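Local coordinates for inactive glucansucrase (Lactobacillus reuteri, PDB 5JBD), which belongs to glycoside hydrolase family 70, is built round a TIM barrel and carries a bound calcium ion, at residues Tyr450-Ser455 against Asn509-Val514; Lys676-Phe681 against Ile734-Lys739; Leu262-Lys267 against Asn301-Thr306. All coordinates share one frame; numbering follows the deposited sequence.

Contact 1. Residues Tyr450-Ser455 against Asn509-Val514; sequences YAILLS and NLLASV
Ile452 reaches from the helix to the strand with a single methyl group: CD1 of Ile452 lies 4.4 Å from CD1 of Leu511. The same CD1 lies near CB of Ser513, so the apolar half of this contact is a small patch built round one isoleucine tip. Val541, on the adjacent strand 537-542, also packs on Ile452 and extends that patch. The polar half is looser: the two hydroxyls, OG of Ser455 and OG of Ser513, stand 4.2 Å apart and are bridged by one water, although the residues around it are buried. The water donates a 2.6 Å bond to Ser455 OG and lies 2.7 Å from Ser513 OG in a second bond. OG of Ser455 in turn donates to O of Ala451, one turn back, at 2.7 Å. The torsion (chi1 59°) turns OG toward that carbonyl, which it meets in its plane, on a lone pair. Ser513 is further fixed by a hydrogen bond with Gln501. The axes of segments 450-455 and 510-514 approach to 9.7 Å, at 31°. This is the buried seam between the TIM barrel and an antiparallel beta domain, consistent with domain C of family 70 proteins and their alpha-amylase relatives.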
loop_
_atom_site.group_PDB
_atom_site.type_symbol
_atom_site.label_atom_id
_atom_site.label_comp_id
_atom_site.label_asym_id
_atom_site.label_seq_id
_atom_site.Cartn_x
_atom_site.Cartn_y
_atom_site.Cartn_z
ATOM N N TYR A 450 21.619 -6.882 -8.718
ATOM C CA TYR A 450 22.105 -5.582 -8.230
ATOM C C TYR A 450 23.266 -5.002 -9.039
ATOM O O TYR A 450 23.368 -3.779 -9.195
ATOM C CB TYR A 450 22.480 -5.647 -6.732
ATOM C CG TYR A 450 21.314 -5.346 -5.825
ATOM C CD1 TYR A 450 20.908 -4.028 -5.611
ATOM C CD2 TYR A 450 20.591 -6.371 -5.200
ATOM C CE1 TYR A 450 19.824 -3.737 -4.792
ATOM C CE2 TYR A 450 19.501 -6.087 -4.381
ATOM C CZ TYR A 450 19.120 -4.773 -4.177
ATOM O OH TYR A 450 18.040 -4.467 -3.381
ATOM N N ALA A 451 24.162 -5.856 -9.523
ATOM C CA ALA A 451 25.292 -5.384 -10.337
ATOM C C ALA A 451 24.803 -4.704 -11.621
ATOM O O ALA A 451 25.368 -3.683 -12.034
ATOM C CB ALA A 451 26.233 -6.520 -10.673
ATOM N N ILE A 452 23.753 -5.260 -12.225
ATOM C CA ILE A 452 23.104 -4.650 -13.382
ATOM C C ILE A 452 22.393 -3.355 -12.976
ATOM O O ILE A 452 22.629 -2.295 -13.577
ATOM C CB ILE A 452 22.103 -5.636 -14.065
ATOM C CG1 ILE A 452 22.835 -6.836 -14.694
ATOM C CG2 ILE A 452 21.219 -4.924 -15.087
ATOM C CD1 ILE A 452 23.695 -6.510 -15.910
ATOM N N LEU A 453 21.538 -3.437 -11.945
ATOM C CA LEU A 453 20.793 -2.277 -11.473
ATOM C C LEU A 453 21.707 -1.075 -11.162
ATOM O O LEU A 453 21.416 0.053 -11.560
ATOM C CB LEU A 453 19.971 -2.611 -10.222
ATOM C CG LEU A 453 18.896 -1.547 -9.902
ATOM C CD1 LEU A 453 17.611 -1.853 -10.646
ATOM C CD2 LEU A 453 18.625 -1.466 -8.405
ATOM N N LEU A 454 22.802 -1.324 -10.465
ATOM C CA LEU A 454 23.661 -0.248 -9.981
ATOM C C LEU A 454 24.653 0.298 -11.008
ATOM O O LEU A 454 25.276 1.333 -10.764
ATOM C CB LEU A 454 24.381 -0.695 -8.711
ATOM C CG LEU A 454 23.421 -0.954 -7.523
ATOM C CD1 LEU A 454 24.146 -1.658 -6.386
ATOM C CD2 LEU A 454 22.783 0.333 -7.012
ATOM N N SER A 455 24.836 -0.401 -12.124
ATOM C CA SER A 455 25.694 0.074 -13.221
ATOM C C SER A 455 24.886 0.665 -14.379
ATOM O O SER A 455 25.468 1.298 -15.258
ATOM C CB SER A 455 26.609 -1.055 -13.722
ATOM O OG SER A 455 25.871 -2.172 -14.196
ATOM N N ASN A 509 24.463 -16.740 -23.576
ATOM C CA ASN A 509 23.984 -16.596 -22.201
ATOM C C ASN A 509 24.832 -15.693 -21.304
ATOM O O ASN A 509 24.657 -15.719 -20.090
ATOM C CB ASN A 509 23.861 -17.988 -21.569
ATOM C CG ASN A 509 23.018 -18.923 -22.408
ATOM O OD1 ASN A 509 21.852 -18.649 -22.679
ATOM N ND2 ASN A 509 23.618 -19.998 -22.876
ATOM N N LEU A 510 25.694 -14.858 -21.886
ATOM C CA LEU A 510 26.603 -14.011 -21.110
ATOM C C LEU A 510 26.707 -12.643 -21.760
ATOM O O LEU A 510 26.900 -12.560 -22.973
ATOM C CB LEU A 510 27.984 -14.663 -21.054
ATOM C CG LEU A 510 29.144 -13.914 -20.367
ATOM C CD1 LEU A 510 29.018 -13.990 -18.853
ATOM C CD2 LEU A 510 30.461 -14.516 -20.806
ATOM N N LEU A 511 26.606 -11.574 -20.961
ATOM C CA LEU A 511 26.845 -10.235 -21.480
ATOM C C LEU A 511 27.815 -9.422 -20.644
ATOM O O LEU A 511 28.072 -9.746 -19.475
ATOM C CB LEU A 511 25.522 -9.507 -21.680
ATOM C CG LEU A 511 24.700 -8.983 -20.504
ATOM C CD1 LEU A 511 25.335 -7.772 -19.823
ATOM C CD2 LEU A 511 23.316 -8.613 -21.019
ATOM N N ALA A 512 28.344 -8.373 -21.274
ATOM C CA ALA A 512 29.181 -7.353 -20.643
ATOM C C ALA A 512 28.443 -6.024 -20.706
ATOM O O ALA A 512 27.980 -5.607 -21.790
ATOM C CB ALA A 512 30.528 -7.255 -21.349
ATOM N N SER A 513 28.258 -5.408 -19.539
ATOM C CA SER A 513 27.670 -4.071 -19.416
ATOM C C SER A 513 28.785 -3.145 -18.963
ATOM O O SER A 513 29.338 -3.333 -17.885
ATOM C CB SER A 513 26.530 -4.066 -18.406
ATOM O OG SER A 513 25.906 -2.798 -18.383
ATOM N N VAL A 514 29.134 -2.187 -19.827
ATOM C CA VAL A 514 30.299 -1.336 -19.640
ATOM C C VAL A 514 29.851 0.114 -19.507
ATOM O O VAL A 514 29.049 0.579 -20.328
ATOM C CB VAL A 514 31.279 -1.458 -20.828
ATOM C CG1 VAL A 514 32.379 -0.405 -20.756
ATOM C CG2 VAL A 514 31.915 -2.857 -20.840
HETATM O O HOH W 1 24.281 -2.779 -16.210
#

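Contact 2. Residues Lys676-Phe681 against Ile734-Lys739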
loop_
_atom_site.group_PDB
_atom_site.type_symbol
_atom_site.label_atom_id
_atom_site.label_comp_id
_atom_site.label_asym_id
_atom_site.label_seq_id
_atom_site.Cartn_x
_atom_site.Cartn_y
_atom_site.Cartn_z
ATOM N N LYS A 676 21.169 7.060 14.343
ATOM C CA LYS A 676 22.481 6.592 14.800
ATOM C C LYS A 676 23.394 6.160 13.627
ATOM O O LYS A 676 24.612 6.347 13.679
ATOM C CB LYS A 676 22.294 5.438 15.789
ATOM C CG LYS A 676 23.546 5.012 16.535
ATOM C CD LYS A 676 23.245 3.831 17.458
ATOM C CE LYS A 676 24.488 3.024 17.811
ATOM N NZ LYS A 676 25.129 3.500 19.067
ATOM N N ASN A 677 22.793 5.616 12.571
ATOM C CA ASN A 677 23.528 5.095 11.401
ATOM C C ASN A 677 23.582 6.039 10.190
ATOM O O ASN A 677 23.934 5.627 9.091
ATOM C CB ASN A 677 22.913 3.750 10.993
ATOM C CG ASN A 677 23.268 2.643 11.960
ATOM O OD1 ASN A 677 24.356 2.092 11.880
ATOM N ND2 ASN A 677 22.361 2.317 12.874
ATOM N N ALA A 678 23.276 7.316 10.388
ATOM C CA ALA A 678 23.157 8.252 9.268
ATOM C C ALA A 678 24.404 8.284 8.382
ATOM O O ALA A 678 24.297 8.338 7.148
ATOM C CB ALA A 678 22.836 9.654 9.784
ATOM N N SER A 679 25.582 8.238 9.006
ATOM C CA SER A 679 26.856 8.282 8.268
ATOM C C SER A 679 27.077 7.046 7.395
ATOM O O SER A 679 27.671 7.156 6.326
ATOM C CB SER A 679 28.056 8.435 9.220
ATOM O OG SER A 679 28.076 9.716 9.816
ATOM N N LEU A 680 26.602 5.887 7.857
ATOM C CA LEU A 680 26.644 4.657 7.059
ATOM C C LEU A 680 25.928 4.837 5.721
ATOM O O LEU A 680 26.476 4.493 4.672
ATOM C CB LEU A 680 26.037 3.463 7.822
ATOM C CG LEU A 680 25.974 2.123 7.061
ATOM C CD1 LEU A 680 27.357 1.694 6.555
ATOM C CD2 LEU A 680 25.359 1.046 7.936
ATOM N N PHE A 681 24.720 5.407 5.745
ATOM C CA PHE A 681 23.939 5.548 4.495
ATOM C C PHE A 681 24.671 6.446 3.487
ATOM O O PHE A 681 24.696 6.164 2.280
ATOM C CB PHE A 681 22.522 6.067 4.777
ATOM C CG PHE A 681 21.745 5.222 5.759
ATOM C CD1 PHE A 681 21.447 3.900 5.473
ATOM C CD2 PHE A 681 21.319 5.750 6.967
ATOM C CE1 PHE A 681 20.745 3.114 6.375
ATOM C CE2 PHE A 681 20.604 4.976 7.875
ATOM C CZ PHE A 681 20.319 3.649 7.577
ATOM N N ILE A 734 15.194 12.774 10.419
ATOM C CA ILE A 734 15.305 13.515 9.153
ATOM C C ILE A 734 16.485 14.494 9.214
ATOM O O ILE A 734 17.270 14.592 8.259
ATOM C CB ILE A 734 13.991 14.233 8.791
ATOM C CG1 ILE A 734 12.914 13.198 8.468
ATOM C CG2 ILE A 734 14.192 15.162 7.590
ATOM C CD1 ILE A 734 11.512 13.743 8.438
ATOM N N ALA A 735 16.613 15.196 10.338
ATOM C CA ALA A 735 17.715 16.159 10.538
ATOM C C ALA A 735 19.080 15.477 10.506
ATOM O O ALA A 735 20.027 16.005 9.913
ATOM C CB ALA A 735 17.540 16.915 11.839
ATOM N N ALA A 736 19.169 14.305 11.140
ATOM C CA ALA A 736 20.406 13.513 11.122
ATOM C C ALA A 736 20.790 13.072 9.702
ATOM O O ALA A 736 21.955 13.158 9.323
ATOM C CB ALA A 736 20.285 12.306 12.046
ATOM N N LEU A 737 19.812 12.635 8.916
ATOM C CA LEU A 737 20.064 12.284 7.516
ATOM C C LEU A 737 20.485 13.516 6.707
ATOM O O LEU A 737 21.411 13.444 5.903
ATOM C CB LEU A 737 18.834 11.624 6.892
ATOM C CG LEU A 737 18.478 10.253 7.493
ATOM C CD1 LEU A 737 17.090 9.820 7.073
ATOM C CD2 LEU A 737 19.502 9.192 7.100
ATOM N N HIS A 738 19.807 14.649 6.935
ATOM C CA HIS A 738 20.199 15.910 6.308
ATOM C C HIS A 738 21.634 16.293 6.661
ATOM O O HIS A 738 22.391 16.691 5.786
ATOM C CB HIS A 738 19.266 17.057 6.719
ATOM C CG HIS A 738 17.949 17.057 6.013
ATOM N ND1 HIS A 738 16.850 17.712 6.517
ATOM C CD2 HIS A 738 17.557 16.511 4.835
ATOM C CE1 HIS A 738 15.832 17.553 5.695
ATOM N NE2 HIS A 738 16.231 16.820 4.671
ATOM N N LYS A 739 22.004 16.137 7.933
ATOM C CA LYS A 739 23.373 16.431 8.405
ATOM C C LYS A 739 24.431 15.583 7.657
ATOM O O LYS A 739 25.513 16.076 7.283
ATOM C CB LYS A 739 23.446 16.203 9.926
ATOM C CG LYS A 739 24.648 16.810 10.651
ATOM C CD LYS A 739 24.436 16.742 12.173
ATOM C CE LYS A 739 25.357 17.651 12.988
ATOM N NZ LYS A 739 26.719 17.823 12.397
#
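The backbones come closest where Ala678 meets Leu737, with CA of Ala678 5.4 Å from CA of Leu737. Ala678 opens the short helix 678-683, after Asn677, where helix 670-676 leaves helical geometry, and it faces the last turns of helix 727-739. Having no side chain beyond a methyl, it allows this near approach: CB of Ala678 sits 3.6 Å from O of Ala736 and 4.3 Å from CB of Ala736, so it rests on backbone as much as on side chain. Helix 678-683 precedes strand 688-691 and helix 727-739 precedes strand 743-748; since these strands are parallel neighbours, the second helix is the connecting arm of a beta-alpha-beta crossover in the TIM barrel, and contact 2 joins two helices of its outer layer. Deeper in, Leu737 extends CD2 to both partners, lying 4.3 Å from CB of Ala678 and 3.9 Å from CD2 of Phe681. The leucine methyl comes up to the Phe681 ring obliquely. A chi1 of -56° swings that ring to the side of the backbone N, and it also meets Phe689 edge-to-face. Ile674 on helix 670-676 packs against both Phe681 and Leu737, while Val744 on the adjoining barrel strand touches Leu737.

Contact 3. Residues Leu262-Lys267 against Asn301-Thr306; sequences LLNYGK and NDMYHT
Leu263 carries this contact from its first carbon outward, between Met303 and Tyr304 of the facing helix. Its CB lies 3.6 Å from OH of Tyr304, and CG and CD2 of Leu263 each lie 4.2 Å from that OH. Turned past its own backbone N (chi1 -67°), Leu263 extends the CD1 branch to Met303, where it is 3.9 Å from SD, and CD1 also meets the edge of the Tyr304 ring near its plane. The ring is held from other directions: CB of Met303 lies over the centre of one face, and the ring stacks with that of His316. Next to this apolar cluster runs a polar bridge. A water donates to OD1 of Asn264 at 2.9 Å and lies 2.6 Å from OH of Tyr304 in a hydrogen bond, giving the tyrosine hydroxyl a polar partner. The amide ND2 of Asn264 is bonded to Tyr260 O and also meets CE of Met303, a methyl brought round by the bend at chi3. Helix 249-263, followed by the short helix 265-269, precedes strand 279-282, and helix 291-304 connects that strand to its parallel neighbour 319-320. Helices before and after one barrel strand packing together on the outside is characteristic of the TIM-barrel fold.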
loop_
_atom_site.group_PDB
_atom_site.type_symbol
_atom_site.label_atom_id
_atom_site.label_comp_id
_atom_site.label_asym_id
_atom_site.label_seq_id
_atom_site.Cartn_x
_atom_site.Cartn_y
_atom_site.Cartn_z
ATOM N N LEU A 262 3.800 17.884 5.224
ATOM C CA LEU A 262 4.914 16.931 5.199
ATOM C C LEU A 262 6.233 17.592 4.775
ATOM O O LEU A 262 7.282 17.287 5.339
ATOM C CB LEU A 262 4.577 15.737 4.315
ATOM C CG LEU A 262 3.433 14.858 4.845
ATOM C CD1 LEU A 262 2.991 13.902 3.768
ATOM C CD2 LEU A 262 3.822 14.107 6.119
ATOM N N LEU A 263 6.159 18.543 3.844
ATOM C CA LEU A 263 7.344 19.263 3.365
ATOM C C LEU A 263 7.895 20.271 4.374
ATOM O O LEU A 263 8.994 20.799 4.164
ATOM C CB LEU A 263 7.055 19.974 2.027
ATOM C CG LEU A 263 6.799 19.104 0.785
ATOM C CD1 LEU A 263 6.124 19.917 -0.319
ATOM C CD2 LEU A 263 8.071 18.458 0.244
ATOM N N ASN A 264 7.140 20.535 5.451
ATOM C CA ASN A 264 7.557 21.403 6.543
ATOM C C ASN A 264 7.299 20.775 7.934
ATOM O O ASN A 264 7.135 21.501 8.917
ATOM C CB ASN A 264 6.800 22.734 6.415
ATOM C CG ASN A 264 7.211 23.505 5.184
ATOM O OD1 ASN A 264 8.249 24.145 5.173
ATOM N ND2 ASN A 264 6.420 23.415 4.137
ATOM N N TYR A 265 7.311 19.440 8.005
ATOM C CA TYR A 265 6.835 18.690 9.188
ATOM C C TYR A 265 7.383 19.181 10.537
ATOM O O TYR A 265 6.611 19.569 11.437
ATOM C CB TYR A 265 7.089 17.182 9.017
ATOM C CG TYR A 265 6.652 16.370 10.216
ATOM C CD1 TYR A 265 5.300 16.186 10.493
ATOM C CD2 TYR A 265 7.581 15.824 11.094
ATOM C CE1 TYR A 265 4.880 15.477 11.605
ATOM C CE2 TYR A 265 7.173 15.081 12.198
ATOM C CZ TYR A 265 5.819 14.911 12.441
ATOM O OH TYR A 265 5.391 14.226 13.549
ATOM N N GLY A 266 8.700 19.151 10.698
ATOM C CA GLY A 266 9.315 19.533 11.971
ATOM C C GLY A 266 9.000 20.977 12.378
ATOM O O GLY A 266 8.643 21.247 13.536
ATOM N N LYS A 267 9.137 21.903 11.426
ATOM C CA LYS A 267 8.852 23.327 11.685
ATOM C C LYS A 267 7.427 23.521 12.163
ATOM O O LYS A 267 7.192 24.229 13.119
ATOM C CB LYS A 267 9.098 24.183 10.439
ATOM C CG LYS A 267 10.573 24.424 10.196
ATOM C CD LYS A 267 10.905 25.448 9.143
ATOM C CE LYS A 267 12.399 25.794 9.180
ATOM N NZ LYS A 267 12.852 26.612 8.025
ATOM N N ASN A 301 6.853 23.121 -7.535
ATOM C CA ASN A 301 7.423 24.176 -8.396
ATOM C C ASN A 301 7.177 25.595 -7.846
ATOM O O ASN A 301 8.065 26.450 -7.898
ATOM C CB ASN A 301 6.923 24.071 -9.847
ATOM C CG ASN A 301 7.658 25.017 -10.791
ATOM O OD1 ASN A 301 8.882 25.150 -10.729
ATOM N ND2 ASN A 301 6.909 25.696 -11.655
ATOM N N ASP A 302 5.982 25.846 -7.334
ATOM C CA ASP A 302 5.693 27.134 -6.671
ATOM C C ASP A 302 6.609 27.393 -5.477
ATOM O O ASP A 302 7.131 28.499 -5.313
ATOM C CB ASP A 302 4.233 27.173 -6.208
ATOM C CG ASP A 302 3.267 27.399 -7.345
ATOM O OD1 ASP A 302 3.721 27.634 -8.494
ATOM O OD2 ASP A 302 2.044 27.330 -7.078
ATOM N N MET A 303 6.791 26.361 -4.655
ATOM C CA MET A 303 7.558 26.479 -3.418
ATOM C C MET A 303 9.065 26.546 -3.671
ATOM O O MET A 303 9.767 27.323 -3.022
ATOM C CB MET A 303 7.249 25.299 -2.479
ATOM C CG MET A 303 5.849 25.303 -1.857
ATOM S SD MET A 303 5.486 23.757 -0.962
ATOM C CE MET A 303 6.579 23.980 0.443
ATOM N N TYR A 304 9.558 25.723 -4.598
ATOM C CA TYR A 304 10.994 25.508 -4.774
ATOM C C TYR A 304 11.586 25.794 -6.173
ATOM O O TYR A 304 12.791 25.642 -6.349
ATOM C CB TYR A 304 11.311 24.051 -4.392
ATOM C CG TYR A 304 10.805 23.618 -3.014
ATOM C CD1 TYR A 304 11.238 24.260 -1.851
ATOM C CD2 TYR A 304 9.927 22.527 -2.869
ATOM C CE1 TYR A 304 10.787 23.847 -0.590
ATOM C CE2 TYR A 304 9.474 22.113 -1.617
ATOM C CZ TYR A 304 9.907 22.768 -0.482
ATOM O OH TYR A 304 9.469 22.336 0.765
ATOM N N HIS A 305 10.763 26.134 -7.164
ATOM C CA HIS A 305 11.237 26.502 -8.503
ATOM C C HIS A 305 12.058 25.376 -9.155
ATOM O O HIS A 305 13.251 25.504 -9.459
ATOM C CB HIS A 305 11.987 27.818 -8.442
ATOM C CG HIS A 305 11.253 28.872 -7.694
ATOM N ND1 HIS A 305 10.112 29.465 -8.184
ATOM C CD2 HIS A 305 11.471 29.411 -6.473
ATOM C CE1 HIS A 305 9.678 30.357 -7.312
ATOM N NE2 HIS A 305 10.484 30.342 -6.264
ATOM N N THR A 306 11.359 24.273 -9.354
ATOM C CA THR A 306 11.935 23.022 -9.815
ATOM C C THR A 306 11.973 22.935 -11.344
ATOM O O THR A 306 12.939 22.437 -11.902
ATOM C CB THR A 306 11.122 21.834 -9.284
ATOM O OG1 THR A 306 9.741 22.049 -9.568
ATOM C CG2 THR A 306 11.299 21.696 -7.784
HETATM O O HOH W 2 9.702 24.108 2.654
#

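The three contacts follow one another along the chain in the order 3, 1, 2. Contacts 2 and 3 both join helices outside the barrel and lie close together, with centres about 20 Å apart and nearest atoms about 5 Å; the strands behind them, 688-691, 743-748, 279-282 and 319-320, stand side by side in the parallel sheet. Contact 1 instead joins the barrel to the antiparallel beta domain, its centre about 30 Å from that of contact 2 and about 37 Å from that of contact 3. No segment supplies a calcium ligand, but Asn287 lies between strand 279-282 and helix 291-304, and Asn751 follows strand 743-748, into which helix 727-739 leads.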